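Local coordinates for protein 433aa long hypothetical phosphoribosylglycinamide formyl transferase (Pyrococcus horikoshii, PDB 2DWC) that is an ATP-grasp protein of the PurT type that binds adenosine-5'-diphosphate, at residues I225-V233 and V259-D268. Residues are numbered along the deposited sequence; the frame is centred on the assembly and turned at random.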
loop_
_atom_site.group_PDB
_atom_site.type_symbol
_atom_site.label_atom_id
_atom_site.label_comp_id
_atom_site.label_asym_id
_atom_site.label_seq_id
_atom_site.Cartn_x
_atom_site.Cartn_y
_atom_site.Cartn_z
ATOM N N ILE B 225 26.937 1.005 7.474
ATOM C CA ILE B 225 26.054 1.826 6.670
ATOM C C ILE B 225 26.473 1.873 5.205
ATOM O O ILE B 225 27.665 2.047 4.886
ATOM C CB ILE B 225 25.990 3.236 7.246
ATOM C CG1 ILE B 225 25.466 3.148 8.679
ATOM C CG2 ILE B 225 25.120 4.147 6.345
ATOM C CD1 ILE B 225 25.540 4.478 9.389
ATOM N N VAL B 226 25.506 1.648 4.318
ATOM C CA VAL B 226 25.754 1.753 2.873
ATOM C C VAL B 226 24.729 2.699 2.248
ATOM O O VAL B 226 23.754 3.098 2.907
ATOM C CB VAL B 226 25.657 0.367 2.159
ATOM C CG1 VAL B 226 26.719 -0.550 2.689
ATOM C CG2 VAL B 226 24.298 -0.261 2.390
ATOM N N THR B 227 24.942 3.076 0.986
ATOM C CA THR B 227 24.005 3.971 0.318
ATOM C C THR B 227 23.551 3.268 -0.971
ATOM O O THR B 227 24.385 2.776 -1.752
ATOM C CB THR B 227 24.702 5.308 -0.022
ATOM O OG1 THR B 227 25.354 5.810 1.154
ATOM C CG2 THR B 227 23.674 6.336 -0.560
ATOM N N THR B 228 22.241 3.244 -1.201
ATOM C CA THR B 228 21.655 2.552 -2.348
ATOM C C THR B 228 20.939 3.540 -3.220
ATOM O O THR B 228 20.299 4.487 -2.746
ATOM C CB THR B 228 20.724 1.415 -1.836
ATOM O OG1 THR B 228 21.530 0.526 -1.097
ATOM C CG2 THR B 228 20.044 0.649 -2.979
ATOM N N PHE B 229 21.063 3.322 -4.533
ATOM C CA PHE B 229 20.546 4.260 -5.500
ATOM C C PHE B 229 19.469 3.819 -6.449
ATOM O O PHE B 229 19.723 2.971 -7.346
ATOM C CB PHE B 229 21.711 4.775 -6.366
ATOM C CG PHE B 229 22.773 5.495 -5.568
ATOM C CD1 PHE B 229 23.805 4.778 -4.952
ATOM C CD2 PHE B 229 22.682 6.858 -5.377
ATOM C CE1 PHE B 229 24.735 5.431 -4.149
ATOM C CE2 PHE B 229 23.604 7.533 -4.571
ATOM C CZ PHE B 229 24.634 6.813 -3.955
ATOM N N PRO B 230 18.248 4.371 -6.287
ATOM C CA PRO B 230 17.151 4.022 -7.204
ATOM C C PRO B 230 17.449 4.711 -8.550
ATOM O O PRO B 230 18.327 5.598 -8.644
ATOM C CB PRO B 230 15.905 4.688 -6.576
ATOM C CG PRO B 230 16.241 4.740 -5.097
ATOM C CD PRO B 230 17.759 5.087 -5.091
ATOM N N LYS B 231 16.694 4.365 -9.589
ATOM C CA LYS B 231 16.894 5.054 -10.857
ATOM C C LYS B 231 16.490 6.531 -10.680
ATOM O O LYS B 231 15.567 6.855 -9.922
ATOM C CB LYS B 231 16.020 4.405 -11.942
ATOM C CG LYS B 231 16.541 3.080 -12.410
ATOM C CD LYS B 231 17.688 3.388 -13.406
ATOM C CE LYS B 231 18.200 2.163 -14.091
ATOM N NZ LYS B 231 19.157 2.589 -15.177
ATOM N N PRO B 232 17.174 7.461 -11.364
ATOM C CA PRO B 232 16.834 8.884 -11.253
ATOM C C PRO B 232 15.344 9.133 -11.619
ATOM O O PRO B 232 14.780 8.457 -12.494
ATOM C CB PRO B 232 17.779 9.557 -12.286
ATOM C CG PRO B 232 18.961 8.649 -12.304
ATOM C CD PRO B 232 18.351 7.246 -12.230
ATOM N N VAL B 233 14.733 10.110 -10.968
ATOM C CA VAL B 233 13.341 10.456 -11.217
ATOM C C VAL B 233 13.294 11.780 -11.950
ATOM O O VAL B 233 13.779 12.786 -11.440
ATOM C CB VAL B 233 12.548 10.574 -9.847
ATOM C CG1 VAL B 233 11.223 11.326 -10.022
ATOM C CG2 VAL B 233 12.309 9.176 -9.305
ATOM N N VAL B 259 25.077 11.205 -11.830
ATOM C CA VAL B 259 23.998 11.518 -10.855
ATOM C C VAL B 259 24.280 10.718 -9.586
ATOM O O VAL B 259 24.252 11.261 -8.482
ATOM C CB VAL B 259 22.601 11.148 -11.445
ATOM C CG1 VAL B 259 21.525 11.035 -10.317
ATOM C CG2 VAL B 259 22.186 12.212 -12.447
ATOM N N TYR B 260 24.588 9.430 -9.727
ATOM C CA TYR B 260 24.892 8.602 -8.554
ATOM C C TYR B 260 26.151 9.109 -7.852
ATOM O O TYR B 260 26.201 9.166 -6.637
ATOM C CB TYR B 260 25.122 7.126 -8.922
ATOM C CG TYR B 260 23.948 6.453 -9.624
ATOM C CD1 TYR B 260 24.149 5.416 -10.545
ATOM C CD2 TYR B 260 22.630 6.866 -9.376
ATOM C CE1 TYR B 260 23.075 4.817 -11.198
ATOM C CE2 TYR B 260 21.540 6.277 -10.034
ATOM C CZ TYR B 260 21.759 5.264 -10.939
ATOM O OH TYR B 260 20.683 4.738 -11.623
ATOM N N ARG B 261 27.183 9.471 -8.616
ATOM C CA ARG B 261 28.408 9.947 -7.991
ATOM C C ARG B 261 28.188 11.220 -7.157
ATOM O O ARG B 261 28.701 11.338 -6.024
ATOM C CB ARG B 261 29.468 10.221 -9.100
ATOM C CG ARG B 261 30.877 10.548 -8.565
ATOM C CD ARG B 261 31.821 11.049 -9.691
ATOM N NE ARG B 261 31.517 12.409 -10.143
ATOM C CZ ARG B 261 31.779 13.514 -9.448
ATOM N NH1 ARG B 261 32.355 13.435 -8.248
ATOM N NH2 ARG B 261 31.486 14.704 -9.965
ATOM N N ILE B 262 27.461 12.174 -7.727
ATOM C CA ILE B 262 27.189 13.456 -7.052
ATOM C C ILE B 262 26.309 13.210 -5.819
ATOM O O ILE B 262 26.578 13.741 -4.722
ATOM C CB ILE B 262 26.511 14.434 -8.032
ATOM C CG1 ILE B 262 27.585 14.972 -8.997
ATOM C CG2 ILE B 262 25.856 15.604 -7.287
ATOM C CD1 ILE B 262 27.063 15.679 -10.160
ATOM N N ALA B 263 25.256 12.410 -5.999
ATOM C CA ALA B 263 24.380 12.101 -4.844
ATOM C C ALA B 263 25.200 11.453 -3.718
ATOM O O ALA B 263 25.059 11.807 -2.545
ATOM C CB ALA B 263 23.192 11.127 -5.302
ATOM N N LYS B 264 26.079 10.508 -4.047
ATOM C CA LYS B 264 26.871 9.845 -3.010
ATOM C C LYS B 264 27.749 10.815 -2.222
ATOM O O LYS B 264 27.859 10.712 -0.987
ATOM C CB LYS B 264 27.742 8.740 -3.640
ATOM C CG LYS B 264 28.663 7.982 -2.658
ATOM C CD LYS B 264 27.901 7.106 -1.706
ATOM C CE LYS B 264 28.782 5.970 -1.135
ATOM N NZ LYS B 264 29.951 6.463 -0.336
ATOM N N ARG B 265 28.375 11.750 -2.932
ATOM C CA ARG B 265 29.249 12.731 -2.270
ATOM C C ARG B 265 28.420 13.594 -1.315
ATOM O O ARG B 265 28.873 13.919 -0.226
ATOM C CB ARG B 265 29.931 13.619 -3.311
ATOM C CG ARG B 265 31.193 12.993 -3.922
ATOM C CD ARG B 265 31.788 13.958 -4.934
ATOM N NE ARG B 265 33.128 13.598 -5.366
ATOM C CZ ARG B 265 34.183 13.543 -4.562
ATOM N NH1 ARG B 265 34.057 13.817 -3.262
ATOM N NH2 ARG B 265 35.371 13.235 -5.069
ATOM N N ILE B 266 27.192 13.908 -1.711
ATOM C CA ILE B 266 26.334 14.739 -0.868
ATOM C C ILE B 266 25.822 13.965 0.345
ATOM O O ILE B 266 25.896 14.448 1.470
ATOM C CB ILE B 266 25.154 15.287 -1.660
ATOM C CG1 ILE B 266 25.667 16.374 -2.625
ATOM C CG2 ILE B 266 24.084 15.887 -0.693
ATOM C CD1 ILE B 266 24.676 16.725 -3.757
ATOM N N THR B 267 25.291 12.773 0.118
ATOM C CA THR B 267 24.774 12.029 1.270
ATOM C C THR B 267 25.874 11.561 2.222
ATOM O O THR B 267 25.641 11.455 3.424
ATOM C CB THR B 267 23.852 10.858 0.826
ATOM O OG1 THR B 267 24.595 9.917 0.053
ATOM C CG2 THR B 267 22.674 11.411 -0.015
ATOM N N ASP B 268 27.080 11.275 1.716
ATOM C CA ASP B 268 28.182 10.898 2.622
ATOM C C ASP B 268 28.453 12.081 3.577
ATOM O O ASP B 268 28.815 11.874 4.748
ATOM C CB ASP B 268 29.471 10.622 1.820
ATOM C CG ASP B 268 29.495 9.244 1.187
ATOM O OD1 ASP B 268 30.412 9.019 0.360
ATOM O OD2 ASP B 268 28.621 8.382 1.485
HETATM O O HOH W 1 25.999 8.314 1.842
HETATM O O HOH W 2 19.523 2.567 -10.071
#
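Phe229 and Tyr260 both carry CG anti to their own carbonyl carbon (chi1 -61° and -59°), and from strand and helix the two side chains pass alongside one another, pointing contrary ways. This is a helix packed on the mixed sheet of the ATP-grasp domain: the axes of strand 225-230 and helix 259-268 approach to 9.9 Å and run nearer antiparallel than parallel. The two ring planes meet at 43°, an oblique pair, and an off-centre CH-pi contact places Phe229 CB 4.2 Å from the Tyr260 ring centroid. Tyr260 CB lies over one Phe229 face, toward the rim, while Ala263 CB comes to the ring's edge, 3.7 Å from Phe229 CE2. Leu336 of strand 334-337 touches both aromatic residues.

Beyond them the Pro232 side chain lies roughly perpendicular to that of Tyr260, its CD 3.5 Å from Tyr260 OH. The hydroxyl hydrogen-bonds Glu256, which also forms a salt bridge with Lys231, and a water links it to Phe229 O, so the phenol is tethered at its polar end. Near Thr227, Lys264 bends at chi2 and chi4, bringing its CD 4.0 Å from Thr227 CB and its NZ 2.7 Å from Asp268 OD1, on the syn lone pair. A second water joins strand to helix, bonded to Thr227 OG1, to Thr267 OG1 and, as donor at 2.6 Å, to Asp268 OD2.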